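Local coordinates for protein cytosolic malate dehydrogenase (PDB 4UUO) that probably catalyses the NAD-dependent interconversion of malate and oxaloacetate, as a two-domain enzyme of the lactate/malate dehydrogenase superfamily, at residues C135-A140 against T325-L330; I106-G111 against Q139-K144; T193-V198 against E300-N305; C180-H185 against S285-V290. One frame throughout, in Å; residues are numbered along the deposited sequence.

Contact 1: C135-A140 against T325-L330; sequences CLIAQA and TAWKVL
Ile137 and Trp327 carry this helix-to-helix contact, lying alongside one another and pointing opposite ways between helix 131-139 and the C-terminal end of helix 306-329. The short axes of 135-139 and 325-329 stay 11.5 Å apart at a crossing angle of -56°, a separation at which side chains, and not backbones, must fill the interface. Followed outward, Ile137 has two branches at CB. CG2 turns back to helix 96-117, where it packs on the backbone of Phe107 and Thr108. CG1 lies anti to the carbonyl carbon (chi1 -55°) and delivers CD1 across the gap. That one methyl meets three residues: Ala326 CB at 3.8 Å, the indole of Trp327 at CZ3, also 3.8 Å away, and Leu330 CD2 at 4.1 Å. Trp327 reaches over in turn with its six-membered ring. Leu136 comes in across the indole, and Leu136 CD2 lies 3.7 Å from Trp327 CZ2. Ala140, which is exposed, touches the ring more loosely with CB near CH2. All of these meetings are apolar. The contact joins the NAD-binding domain to the C-terminal domain: behind helix 131-139, Cys135 and Ala138 rest on Trp150 of strand 150-152, and Leu136 also touches Ile283 of strand 283-290, while Thr325 and Val329 lean on the start of helix 96-117.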
loop_
_atom_site.group_PDB
_atom_site.type_symbol
_atom_site.label_atom_id
_atom_site.label_comp_id
_atom_site.label_asym_id
_atom_site.label_seq_id
_atom_site.Cartn_x
_atom_site.Cartn_y
_atom_site.Cartn_z
ATOM N N CYS A 135 19.585 -15.293 4.934
ATOM C CA CYS A 135 20.448 -14.208 5.355
ATOM C C CYS A 135 21.851 -14.724 5.673
ATOM O O CYS A 135 22.848 -14.035 5.443
ATOM C CB CYS A 135 19.850 -13.498 6.566
ATOM S SG CYS A 135 20.830 -12.106 7.149
ATOM N N LEU A 136 21.929 -15.947 6.187
ATOM C CA LEU A 136 23.222 -16.547 6.515
ATOM C C LEU A 136 23.999 -16.929 5.249
ATOM O O LEU A 136 25.231 -16.910 5.233
ATOM C CB LEU A 136 23.036 -17.778 7.408
ATOM C CG LEU A 136 24.314 -18.287 8.088
ATOM C CD1 LEU A 136 24.727 -17.347 9.211
ATOM C CD2 LEU A 136 24.164 -19.719 8.605
ATOM N N ILE A 137 23.270 -17.285 4.196
ATOM C CA ILE A 137 23.887 -17.609 2.916
ATOM C C ILE A 137 24.495 -16.355 2.306
ATOM O O ILE A 137 25.635 -16.363 1.839
ATOM C CB ILE A 137 22.870 -18.208 1.907
ATOM C CG1 ILE A 137 22.149 -19.430 2.497
ATOM C CG2 ILE A 137 23.557 -18.530 0.590
ATOM C CD1 ILE A 137 23.061 -20.446 3.108
ATOM N N ALA A 138 23.715 -15.279 2.311
ATOM C CA ALA A 138 24.153 -14.009 1.754
ATOM C C ALA A 138 25.361 -13.490 2.517
ATOM O O ALA A 138 26.368 -13.098 1.919
ATOM C CB ALA A 138 23.026 -13.000 1.788
ATOM N N GLN A 139 25.259 -13.504 3.840
ATOM C CA GLN A 139 26.353 -13.044 4.687
ATOM C C GLN A 139 27.656 -13.793 4.408
ATOM O O GLN A 139 28.735 -13.194 4.380
ATOM C CB GLN A 139 25.985 -13.186 6.163
ATOM C CG GLN A 139 27.185 -13.038 7.080
ATOM C CD GLN A 139 26.815 -12.926 8.542
ATOM O OE1 GLN A 139 27.307 -12.044 9.247
ATOM N NE2 GLN A 139 25.958 -13.824 9.011
ATOM N N ALA A 140 27.544 -15.100 4.186
ATOM C CA ALA A 140 28.704 -15.967 3.985
ATOM C C ALA A 140 29.301 -15.815 2.593
ATOM O O ALA A 140 30.357 -16.375 2.298
ATOM C CB ALA A 140 28.322 -17.418 4.233
ATOM N N THR A 325 22.118 -28.087 6.655
ATOM C CA THR A 325 21.529 -28.607 5.425
ATOM C C THR A 325 21.889 -27.716 4.239
ATOM O O THR A 325 22.085 -28.192 3.119
ATOM C CB THR A 325 19.990 -28.707 5.539
ATOM O OG1 THR A 325 19.639 -29.494 6.683
ATOM C CG2 THR A 325 19.387 -29.328 4.287
ATOM N N ALA A 326 21.965 -26.413 4.495
ATOM C CA ALA A 326 22.370 -25.459 3.474
ATOM C C ALA A 326 23.796 -25.744 3.025
ATOM O O ALA A 326 24.080 -25.723 1.834
ATOM C CB ALA A 326 22.249 -24.037 3.989
ATOM N N TRP A 327 24.691 -26.019 3.972
ATOM C CA TRP A 327 26.073 -26.336 3.620
ATOM C C TRP A 327 26.122 -27.654 2.855
ATOM O O TRP A 327 26.899 -27.817 1.914
ATOM C CB TRP A 327 26.972 -26.422 4.860
ATOM C CG TRP A 327 26.952 -25.243 5.818
ATOM C CD1 TRP A 327 27.149 -25.303 7.168
ATOM C CD2 TRP A 327 26.742 -23.850 5.511
ATOM N NE1 TRP A 327 27.072 -24.048 7.720
ATOM C CE2 TRP A 327 26.822 -23.139 6.725
ATOM C CE3 TRP A 327 26.484 -23.140 4.336
ATOM C CZ2 TRP A 327 26.660 -21.755 6.795
ATOM C CZ3 TRP A 327 26.328 -21.767 4.406
ATOM C CH2 TRP A 327 26.417 -21.090 5.626
ATOM N N LYS A 328 25.271 -28.587 3.266
ATOM C CA LYS A 328 25.180 -29.898 2.635
ATOM C C LYS A 328 24.831 -29.826 1.142
ATOM O O LYS A 328 25.499 -30.449 0.321
ATOM C CB LYS A 328 24.146 -30.747 3.372
ATOM C CG LYS A 328 24.124 -32.202 2.968
ATOM C CD LYS A 328 22.959 -32.901 3.635
ATOM C CE LYS A 328 22.810 -34.319 3.140
ATOM N NZ LYS A 328 21.577 -34.956 3.676
ATOM N N VAL A 329 23.795 -29.065 0.791
ATOM C CA VAL A 329 23.353 -28.984 -0.602
ATOM C C VAL A 329 24.056 -27.876 -1.380
ATOM O O VAL A 329 23.802 -27.687 -2.574
ATOM C CB VAL A 329 21.835 -28.751 -0.708
ATOM C CG1 VAL A 329 21.084 -29.683 0.232
ATOM C CG2 VAL A 329 21.500 -27.297 -0.418
ATOM N N LEU A 330 24.924 -27.133 -0.700
ATOM C CA LEU A 330 25.732 -26.116 -1.361
ATOM C C LEU A 330 27.134 -26.653 -1.591
ATOM O O LEU A 330 27.985 -25.970 -2.161
ATOM C CB LEU A 330 25.788 -24.830 -0.542
ATOM C CG LEU A 330 24.764 -23.753 -0.893
ATOM C CD1 LEU A 330 23.383 -24.349 -0.966
ATOM C CD2 LEU A 330 24.805 -22.620 0.125
#

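Contact 2: I106-G111 against Q139-K144; sequences IFTVQG and QASAPK
The backbones of Gly111 and Ser141 come to 5.1 Å between their CA atoms, where helix 96-117 runs past a type I beta turn from Gln139 to Ala142. Both elements belong to the Rossmann-type NAD-binding domain, and the turn follows helix 131-139 on the way to strand 150-152. The turn is closed by its own backbone bond, Ala142 N to Gln139 O, at 3.2 Å. Gly111, without a side chain, lets bare backbone face the turn, and its C atom lies 4.1 Å from Ser141 CB. One turn of helix earlier, Thr108 supplies the polar part of the contact. Its hydroxyl, placed beside the carbonyl carbon (chi1 -177°), donates to Ser141 OG over 2.9 Å between the two oxygens. Ser141 OG is in turn bonded to Ile137 O, which links the turn to the last part of helix 131-139 as well as to helix 96-117. Two bonds thus grip this hydroxyl and restrict its rotation. The Phe107 ring leads away from the turn to Asn134 and Ile137 of helix 131-139, and its side chain is about 4 Å from that of Asn103, a predicted NAD-binding residue. Beyond the turn, Lys144 N bonds to Asn115 OD1 further along helix 96-117. Ala142 CB lies 3.3 Å from Gly111 O.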
loop_
_atom_site.group_PDB
_atom_site.type_symbol
_atom_site.label_atom_id
_atom_site.label_comp_id
_atom_site.label_asym_id
_atom_site.label_seq_id
_atom_site.Cartn_x
_atom_site.Cartn_y
_atom_site.Cartn_z
ATOM N N ILE A 106 20.202 -18.365 -5.155
ATOM C CA ILE A 106 19.714 -16.992 -5.217
ATOM C C ILE A 106 20.478 -16.067 -4.270
ATOM O O ILE A 106 20.950 -15.005 -4.676
ATOM C CB ILE A 106 18.219 -16.917 -4.877
ATOM C CG1 ILE A 106 17.400 -17.666 -5.925
ATOM C CG2 ILE A 106 17.759 -15.471 -4.762
ATOM C CD1 ILE A 106 15.928 -17.757 -5.595
ATOM N N PHE A 107 20.617 -16.477 -3.013
ATOM C CA PHE A 107 21.182 -15.586 -2.008
ATOM C C PHE A 107 22.716 -15.588 -1.933
ATOM O O PHE A 107 23.307 -14.687 -1.335
ATOM C CB PHE A 107 20.584 -15.914 -0.638
ATOM C CG PHE A 107 19.226 -15.314 -0.427
ATOM C CD1 PHE A 107 19.095 -14.031 0.083
ATOM C CD2 PHE A 107 18.083 -16.014 -0.773
ATOM C CE1 PHE A 107 17.845 -13.463 0.261
ATOM C CE2 PHE A 107 16.825 -15.454 -0.596
ATOM C CZ PHE A 107 16.708 -14.176 -0.079
ATOM N N THR A 108 23.369 -16.574 -2.536
ATOM C CA THR A 108 24.825 -16.531 -2.597
ATOM C C THR A 108 25.206 -15.500 -3.648
ATOM O O THR A 108 26.187 -14.769 -3.498
ATOM C CB THR A 108 25.463 -17.913 -2.919
ATOM O OG1 THR A 108 26.889 -17.799 -2.889
ATOM C CG2 THR A 108 25.042 -18.429 -4.286
ATOM N N VAL A 109 24.392 -15.434 -4.698
ATOM C CA VAL A 109 24.562 -14.463 -5.768
ATOM C C VAL A 109 24.305 -13.045 -5.260
ATOM O O VAL A 109 25.094 -12.135 -5.517
ATOM C CB VAL A 109 23.621 -14.783 -6.947
ATOM C CG1 VAL A 109 23.444 -13.570 -7.850
ATOM C CG2 VAL A 109 24.140 -15.992 -7.725
ATOM N N GLN A 110 23.210 -12.874 -4.521
ATOM C CA GLN A 110 22.833 -11.572 -3.976
ATOM C C GLN A 110 23.729 -11.141 -2.820
ATOM O O GLN A 110 23.962 -9.947 -2.619
ATOM C CB GLN A 110 21.372 -11.588 -3.523
ATOM C CG GLN A 110 20.401 -11.744 -4.678
ATOM C CD GLN A 110 18.966 -11.487 -4.283
ATOM O OE1 GLN A 110 18.659 -11.281 -3.111
ATOM N NE2 GLN A 110 18.076 -11.495 -5.266
ATOM N N GLY A 111 24.218 -12.112 -2.053
ATOM C CA GLY A 111 25.143 -11.828 -0.972
ATOM C C GLY A 111 26.427 -11.242 -1.528
ATOM O O GLY A 111 26.986 -10.299 -0.971
ATOM N N GLN A 139 25.259 -13.504 3.840
ATOM C CA GLN A 139 26.353 -13.044 4.687
ATOM C C GLN A 139 27.656 -13.793 4.408
ATOM O O GLN A 139 28.735 -13.194 4.380
ATOM C CB GLN A 139 25.985 -13.186 6.163
ATOM C CG GLN A 139 27.185 -13.038 7.080
ATOM C CD GLN A 139 26.815 -12.926 8.542
ATOM O OE1 GLN A 139 27.307 -12.044 9.247
ATOM N NE2 GLN A 139 25.958 -13.824 9.011
ATOM N N ALA A 140 27.544 -15.100 4.186
ATOM C CA ALA A 140 28.704 -15.967 3.985
ATOM C C ALA A 140 29.301 -15.815 2.593
ATOM O O ALA A 140 30.357 -16.375 2.298
ATOM C CB ALA A 140 28.322 -17.418 4.233
ATOM N N SER A 141 28.616 -15.064 1.738
ATOM C CA SER A 141 29.086 -14.828 0.382
ATOM C C SER A 141 29.721 -13.446 0.263
ATOM O O SER A 141 30.337 -13.121 -0.750
ATOM C CB SER A 141 27.933 -14.971 -0.613
ATOM O OG SER A 141 27.291 -16.229 -0.480
ATOM N N ALA A 142 29.571 -12.640 1.310
ATOM C CA ALA A 142 30.073 -11.271 1.312
ATOM C C ALA A 142 31.226 -11.090 2.299
ATOM O O ALA A 142 30.994 -10.783 3.469
ATOM C CB ALA A 142 28.946 -10.307 1.639
ATOM N N PRO A 143 32.474 -11.268 1.828
ATOM C CA PRO A 143 33.667 -11.221 2.691
ATOM C C PRO A 143 34.030 -9.819 3.195
ATOM O O PRO A 143 34.704 -9.701 4.221
ATOM C CB PRO A 143 34.791 -11.763 1.783
ATOM C CG PRO A 143 34.107 -12.386 0.606
ATOM C CD PRO A 143 32.818 -11.632 0.443
ATOM N N LYS A 144 33.602 -8.782 2.480
ATOM C CA LYS A 144 33.938 -7.407 2.834
ATOM C C LYS A 144 32.995 -6.879 3.912
ATOM O O LYS A 144 33.378 -6.042 4.731
ATOM C CB LYS A 144 33.889 -6.514 1.588
ATOM C CG LYS A 144 34.212 -5.048 1.820
ATOM C CD LYS A 144 34.034 -4.231 0.543
ATOM C CE LYS A 144 34.448 -2.778 0.757
ATOM N NZ LYS A 144 34.201 -1.933 -0.448
#

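Contact 3: T193-V198 against E300-N305; sequences TTHATV and EGLELN
His195 is at the heart of the tightly packed part of this contact, its imidazole set against two leucines of the loop 300-305. Leu302 CD1 covers one face in a CH-pi contact, 3.9 Å from the ring centroid and 14° off the normal. The opposite face carries Thr194 OG1, near the rim, and Leu304 CD2 comes in at the edge, in the ring plane, 3.9 Å from His195 CE1. Asp192 fixes the polar ends: its OD2 is hydrogen-bonded to His195 NE2 and its OD1 to Thr194 OG1, which probably holds the ring in this orientation. Thr194 and Asn305 belong to the packed part too, reaching toward each other so that Thr194 CG2 sits beside Asn305 ND2, a methyl-to-amide meeting without a bond. Glu303 is the loose, solvent side: its backbone O lies near His195 CE1, but its exposed side chain turns away and comes no nearer than 5.7 Å to segment 193-198. Asn305 is the N-cap of helix 306-329, with OD1 accepting from Val308 N. The surface contact therefore ties the start of that helix to the turn between strands 190-192 and 197-198, within the C-terminal domain; Glu217 of helix 213-235 touches both Thr194 and Asn305, and Leu304 reaches Trp182 of strand 176-182.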
loop_
_atom_site.group_PDB
_atom_site.type_symbol
_atom_site.label_atom_id
_atom_site.label_comp_id
_atom_site.label_asym_id
_atom_site.label_seq_id
_atom_site.Cartn_x
_atom_site.Cartn_y
_atom_site.Cartn_z
ATOM N N THR A 193 6.127 -12.912 25.959
ATOM C CA THR A 193 5.245 -11.911 26.546
ATOM C C THR A 193 5.467 -11.760 28.036
ATOM O O THR A 193 4.549 -11.386 28.762
ATOM C CB THR A 193 3.764 -12.266 26.322
ATOM O OG1 THR A 193 3.588 -13.682 26.460
ATOM C CG2 THR A 193 3.315 -11.837 24.941
ATOM N N THR A 194 6.678 -12.054 28.494
ATOM C CA THR A 194 6.960 -12.036 29.928
ATOM C C THR A 194 7.620 -10.733 30.367
ATOM O O THR A 194 7.844 -10.509 31.553
ATOM C CB THR A 194 7.851 -13.215 30.324
ATOM O OG1 THR A 194 9.136 -13.075 29.705
ATOM C CG2 THR A 194 7.218 -14.515 29.864
ATOM N N HIS A 195 7.923 -9.876 29.401
ATOM C CA HIS A 195 8.485 -8.563 29.684
ATOM C C HIS A 195 7.537 -7.472 29.210
ATOM O O HIS A 195 7.823 -6.284 29.349
ATOM C CB HIS A 195 9.843 -8.393 29.005
ATOM C CG HIS A 195 10.573 -9.678 28.779
ATOM N ND1 HIS A 195 11.345 -10.279 29.752
ATOM C CD2 HIS A 195 10.653 -10.477 27.689
ATOM C CE1 HIS A 195 11.866 -11.391 29.270
ATOM N NE2 HIS A 195 11.461 -11.536 28.019
ATOM N N ALA A 196 6.406 -7.889 28.648
ATOM C CA ALA A 196 5.477 -6.967 28.005
ATOM C C ALA A 196 4.656 -6.152 29.007
ATOM O O ALA A 196 4.327 -6.627 30.101
ATOM C CB ALA A 196 4.556 -7.731 27.068
ATOM N N THR A 197 4.339 -4.919 28.617
ATOM C CA THR A 197 3.538 -4.008 29.433
ATOM C C THR A 197 2.403 -3.391 28.609
ATOM O O THR A 197 2.420 -3.450 27.380
ATOM C CB THR A 197 4.402 -2.876 30.040
ATOM O OG1 THR A 197 4.970 -2.080 28.991
ATOM C CG2 THR A 197 5.519 -3.455 30.889
ATOM N N VAL A 198 1.418 -2.812 29.293
ATOM C CA VAL A 198 0.281 -2.174 28.633
ATOM C C VAL A 198 -0.204 -0.968 29.437
ATOM O O VAL A 198 -0.390 -1.051 30.651
ATOM C CB VAL A 198 -0.890 -3.173 28.421
ATOM C CG1 VAL A 198 -1.222 -3.907 29.707
ATOM C CG2 VAL A 198 -2.124 -2.462 27.860
ATOM N N GLU A 300 20.212 -7.460 26.846
ATOM C CA GLU A 300 21.013 -8.567 27.385
ATOM C C GLU A 300 20.589 -9.136 28.744
ATOM O O GLU A 300 20.783 -10.327 28.997
ATOM C CB GLU A 300 22.480 -8.138 27.486
ATOM C CG GLU A 300 23.247 -8.191 26.179
ATOM C CD GLU A 300 24.724 -7.886 26.363
ATOM O OE1 GLU A 300 25.156 -7.692 27.519
ATOM O OE2 GLU A 300 25.455 -7.841 25.351
ATOM N N GLY A 301 20.037 -8.304 29.622
ATOM C CA GLY A 301 19.736 -8.750 30.973
ATOM C C GLY A 301 18.262 -8.966 31.251
ATOM O O GLY A 301 17.610 -8.116 31.855
ATOM N N LEU A 302 17.734 -10.108 30.819
ATOM C CA LEU A 302 16.316 -10.412 31.002
ATOM C C LEU A 302 16.113 -11.712 31.778
ATOM O O LEU A 302 16.980 -12.588 31.785
ATOM C CB LEU A 302 15.595 -10.499 29.647
ATOM C CG LEU A 302 15.322 -9.209 28.861
ATOM C CD1 LEU A 302 14.672 -9.513 27.520
ATOM C CD2 LEU A 302 14.452 -8.264 29.658
ATOM N N GLU A 303 14.961 -11.823 32.433
ATOM C CA GLU A 303 14.591 -13.037 33.151
ATOM C C GLU A 303 13.756 -13.955 32.263
ATOM O O GLU A 303 12.599 -13.655 31.949
ATOM C CB GLU A 303 13.821 -12.697 34.432
ATOM C CG GLU A 303 14.589 -11.836 35.422
ATOM C CD GLU A 303 15.751 -12.569 36.062
ATOM O OE1 GLU A 303 15.733 -13.819 36.080
ATOM O OE2 GLU A 303 16.683 -11.894 36.545
ATOM N N LEU A 304 14.347 -15.074 31.857
ATOM C CA LEU A 304 13.654 -16.034 31.010
ATOM C C LEU A 304 13.182 -17.230 31.823
ATOM O O LEU A 304 13.968 -17.855 32.529
ATOM C CB LEU A 304 14.561 -16.506 29.871
ATOM C CG LEU A 304 15.203 -15.433 28.989
ATOM C CD1 LEU A 304 15.929 -16.088 27.835
ATOM C CD2 LEU A 304 14.170 -14.437 28.479
ATOM N N ASN A 305 11.897 -17.545 31.725
ATOM C CA ASN A 305 11.353 -18.707 32.415
ATOM C C ASN A 305 11.674 -19.999 31.668
ATOM O O ASN A 305 12.284 -19.976 30.597
ATOM C CB ASN A 305 9.839 -18.560 32.608
ATOM C CG ASN A 305 9.141 -18.018 31.374
ATOM O OD1 ASN A 305 8.728 -18.775 30.497
ATOM N ND2 ASN A 305 9.006 -16.701 31.305
#

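Contact 4: C180-H185 against S285-V290; sequences CIWGNH and SFPVTV
Trp182 offers its indole to Pro287, whose CD stands 3.4 Å from the centroid of the six-membered ring and only 12° off its normal, a CH-pi contact over the face. Phe286 approaches the same ring obliquely: the planes are turned by 70°, and Phe286 CD1 lies 3.7 Å from Trp182 CZ3. Tyr276 makes an edge-to-face contact with the indole too, and Trp182 NE1 bonds to Asp192 OD2, so the ring is held through its nitrogen as well as by its neighbours. Torsion explains the position: although the Trp182 CB is directed away from the other strand, CG lies anti to the carbonyl carbon (chi1 -61°), and the ring swings back over Pro287.

Alongside, Gly183 and Ser285 form one antiparallel hydrogen-bonded pair. Gly183 N donates to Ser285 O over 3.1 Å, and Ser285 N returns a bond to Gly183 O at 3.0 Å. Gly183 has a positive phi, which favours glycine here. Ser285 adds a third link, OG donating to Ile181 O at 2.7 Å from above the carbonyl plane; the same hydroxyl is bonded to Thr154 OG1. Further along, Cys180 CB packs on Pro287 CB.

This buried bridge leads directly to His185, the predicted proton acceptor, whose N is bonded to Asn132 OD1. Strand 176-182 lies between 190-192 and 197-198 in its own sheet, and the single Gly183-Ser285 bridge joins it to the sheet in which 283-290 lies between 264-269 and 296-298; Leu312 of helix 306-329 touches Trp182.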
loop_
_atom_site.group_PDB
_atom_site.type_symbol
_atom_site.label_atom_id
_atom_site.label_comp_id
_atom_site.label_asym_id
_atom_site.label_seq_id
_atom_site.Cartn_x
_atom_site.Cartn_y
_atom_site.Cartn_z
ATOM N N CYS A 180 8.632 -9.398 22.081
ATOM C CA CYS A 180 9.711 -9.791 21.186
ATOM C C CYS A 180 9.533 -11.200 20.646
ATOM O O CYS A 180 8.903 -12.053 21.273
ATOM C CB CYS A 180 11.073 -9.682 21.883
ATOM S SG CYS A 180 11.273 -10.732 23.348
ATOM N N ILE A 181 10.094 -11.422 19.464
ATOM C CA ILE A 181 10.205 -12.750 18.895
ATOM C C ILE A 181 11.663 -13.216 19.014
ATOM O O ILE A 181 12.586 -12.456 18.706
ATOM C CB ILE A 181 9.746 -12.768 17.414
ATOM C CG1 ILE A 181 8.236 -12.506 17.306
ATOM C CG2 ILE A 181 10.123 -14.085 16.745
ATOM C CD1 ILE A 181 7.351 -13.644 17.828
ATOM N N TRP A 182 11.863 -14.448 19.490
ATOM C CA TRP A 182 13.194 -15.062 19.543
ATOM C C TRP A 182 13.400 -16.098 18.434
ATOM O O TRP A 182 12.458 -16.789 18.037
ATOM C CB TRP A 182 13.438 -15.758 20.885
ATOM C CG TRP A 182 13.385 -14.907 22.118
ATOM C CD1 TRP A 182 12.269 -14.560 22.826
ATOM C CD2 TRP A 182 14.499 -14.342 22.825
ATOM N NE1 TRP A 182 12.614 -13.797 23.913
ATOM C CE2 TRP A 182 13.973 -13.648 23.938
ATOM C CE3 TRP A 182 15.880 -14.346 22.621
ATOM C CZ2 TRP A 182 14.788 -12.968 24.845
ATOM C CZ3 TRP A 182 16.686 -13.667 23.524
ATOM C CH2 TRP A 182 16.136 -12.991 24.624
ATOM N N GLY A 183 14.637 -16.216 17.955
ATOM C CA GLY A 183 15.036 -17.332 17.111
ATOM C C GLY A 183 14.743 -17.235 15.623
ATOM O O GLY A 183 15.027 -16.223 14.980
ATOM N N ASN A 184 14.190 -18.313 15.074
ATOM C CA ASN A 184 13.861 -18.384 13.656
ATOM C C ASN A 184 12.598 -17.583 13.336
ATOM O O ASN A 184 11.745 -17.393 14.200
ATOM C CB ASN A 184 13.690 -19.841 13.231
ATOM C CG ASN A 184 13.795 -20.028 11.726
ATOM O OD1 ASN A 184 14.486 -19.272 11.038
ATOM N ND2 ASN A 184 13.106 -21.038 11.208
ATOM N N HIS A 185 12.476 -17.115 12.097
ATOM C CA HIS A 185 11.367 -16.241 11.740
ATOM C C HIS A 185 10.047 -17.000 11.707
ATOM O O HIS A 185 8.976 -16.395 11.791
ATOM C CB HIS A 185 11.620 -15.565 10.392
ATOM C CG HIS A 185 11.465 -16.476 9.215
ATOM N ND1 HIS A 185 12.243 -17.602 9.035
ATOM C CD2 HIS A 185 10.631 -16.422 8.150
ATOM C CE1 HIS A 185 11.886 -18.206 7.917
ATOM N NE2 HIS A 185 10.912 -17.508 7.358
ATOM N N SER A 285 16.935 -14.220 16.164
ATOM C CA SER A 285 16.101 -13.074 16.510
ATOM C C SER A 285 16.203 -12.754 17.998
ATOM O O SER A 285 16.040 -13.636 18.837
ATOM C CB SER A 285 14.640 -13.328 16.118
ATOM O OG SER A 285 13.833 -12.180 16.344
ATOM N N PHE A 286 16.470 -11.485 18.308
ATOM C CA PHE A 286 16.599 -11.019 19.686
ATOM C C PHE A 286 15.687 -9.836 19.977
ATOM O O PHE A 286 15.297 -9.110 19.062
ATOM C CB PHE A 286 18.045 -10.606 19.984
ATOM C CG PHE A 286 19.018 -11.742 19.995
ATOM C CD1 PHE A 286 19.276 -12.440 21.164
ATOM C CD2 PHE A 286 19.693 -12.102 18.838
ATOM C CE1 PHE A 286 20.183 -13.489 21.178
ATOM C CE2 PHE A 286 20.601 -13.146 18.842
ATOM C CZ PHE A 286 20.848 -13.841 20.013
ATOM N N PRO A 287 15.347 -9.633 21.260
ATOM C CA PRO A 287 14.818 -8.332 21.669
ATOM C C PRO A 287 15.950 -7.318 21.612
ATOM O O PRO A 287 16.946 -7.462 22.331
ATOM C CB PRO A 287 14.335 -8.572 23.105
ATOM C CG PRO A 287 15.156 -9.713 23.592
ATOM C CD PRO A 287 15.421 -10.579 22.386
ATOM N N VAL A 288 15.825 -6.326 20.738
ATOM C CA VAL A 288 16.905 -5.372 20.549
ATOM C C VAL A 288 16.434 -3.929 20.666
ATOM O O VAL A 288 15.313 -3.582 20.284
ATOM C CB VAL A 288 17.598 -5.557 19.175
ATOM C CG1 VAL A 288 18.090 -6.986 19.006
ATOM C CG2 VAL A 288 16.662 -5.179 18.044
ATOM N N THR A 289 17.303 -3.098 21.227
ATOM C CA THR A 289 17.163 -1.655 21.136
ATOM C C THR A 289 18.002 -1.212 19.934
ATOM O O THR A 289 18.875 -1.960 19.480
ATOM C CB THR A 289 17.620 -0.952 22.443
ATOM O OG1 THR A 289 17.364 0.454 22.358
ATOM C CG2 THR A 289 19.104 -1.182 22.705
ATOM N N VAL A 290 17.722 -0.032 19.387
ATOM C CA VAL A 290 18.559 0.518 18.314
ATOM C C VAL A 290 18.866 1.976 18.612
ATOM O O VAL A 290 17.960 2.754 18.901
ATOM C CB VAL A 290 17.890 0.414 16.916
ATOM C CG1 VAL A 290 18.803 1.002 15.847
ATOM C CG2 VAL A 290 17.535 -1.034 16.577
#

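In the fold
Contacts 1 and 2, centres 9 Å apart, share Gln139 and Ala140, and Ala138 CB comes within 3.7 Å of Gly111 CA. Contacts 3 and 4 form a second pair, 12 Å between centres, with Leu302 CD1 4.0 Å from Pro287 CG. The pairs do not touch: nearest atoms of contacts 1 and 4 are about 9 Å apart, while contacts 2 and 3 lie on opposite sides of the chain's centre. Contact 4 carries the predicted proton acceptor His185; the predicted NAD-binding Asn103 has its side chain about 4 Å from that of Phe107 (contact 2) and about 7 Å from that of Ile137 (contact 1). Helix 306-329 spans the pairs, from contact 3 to contact 1.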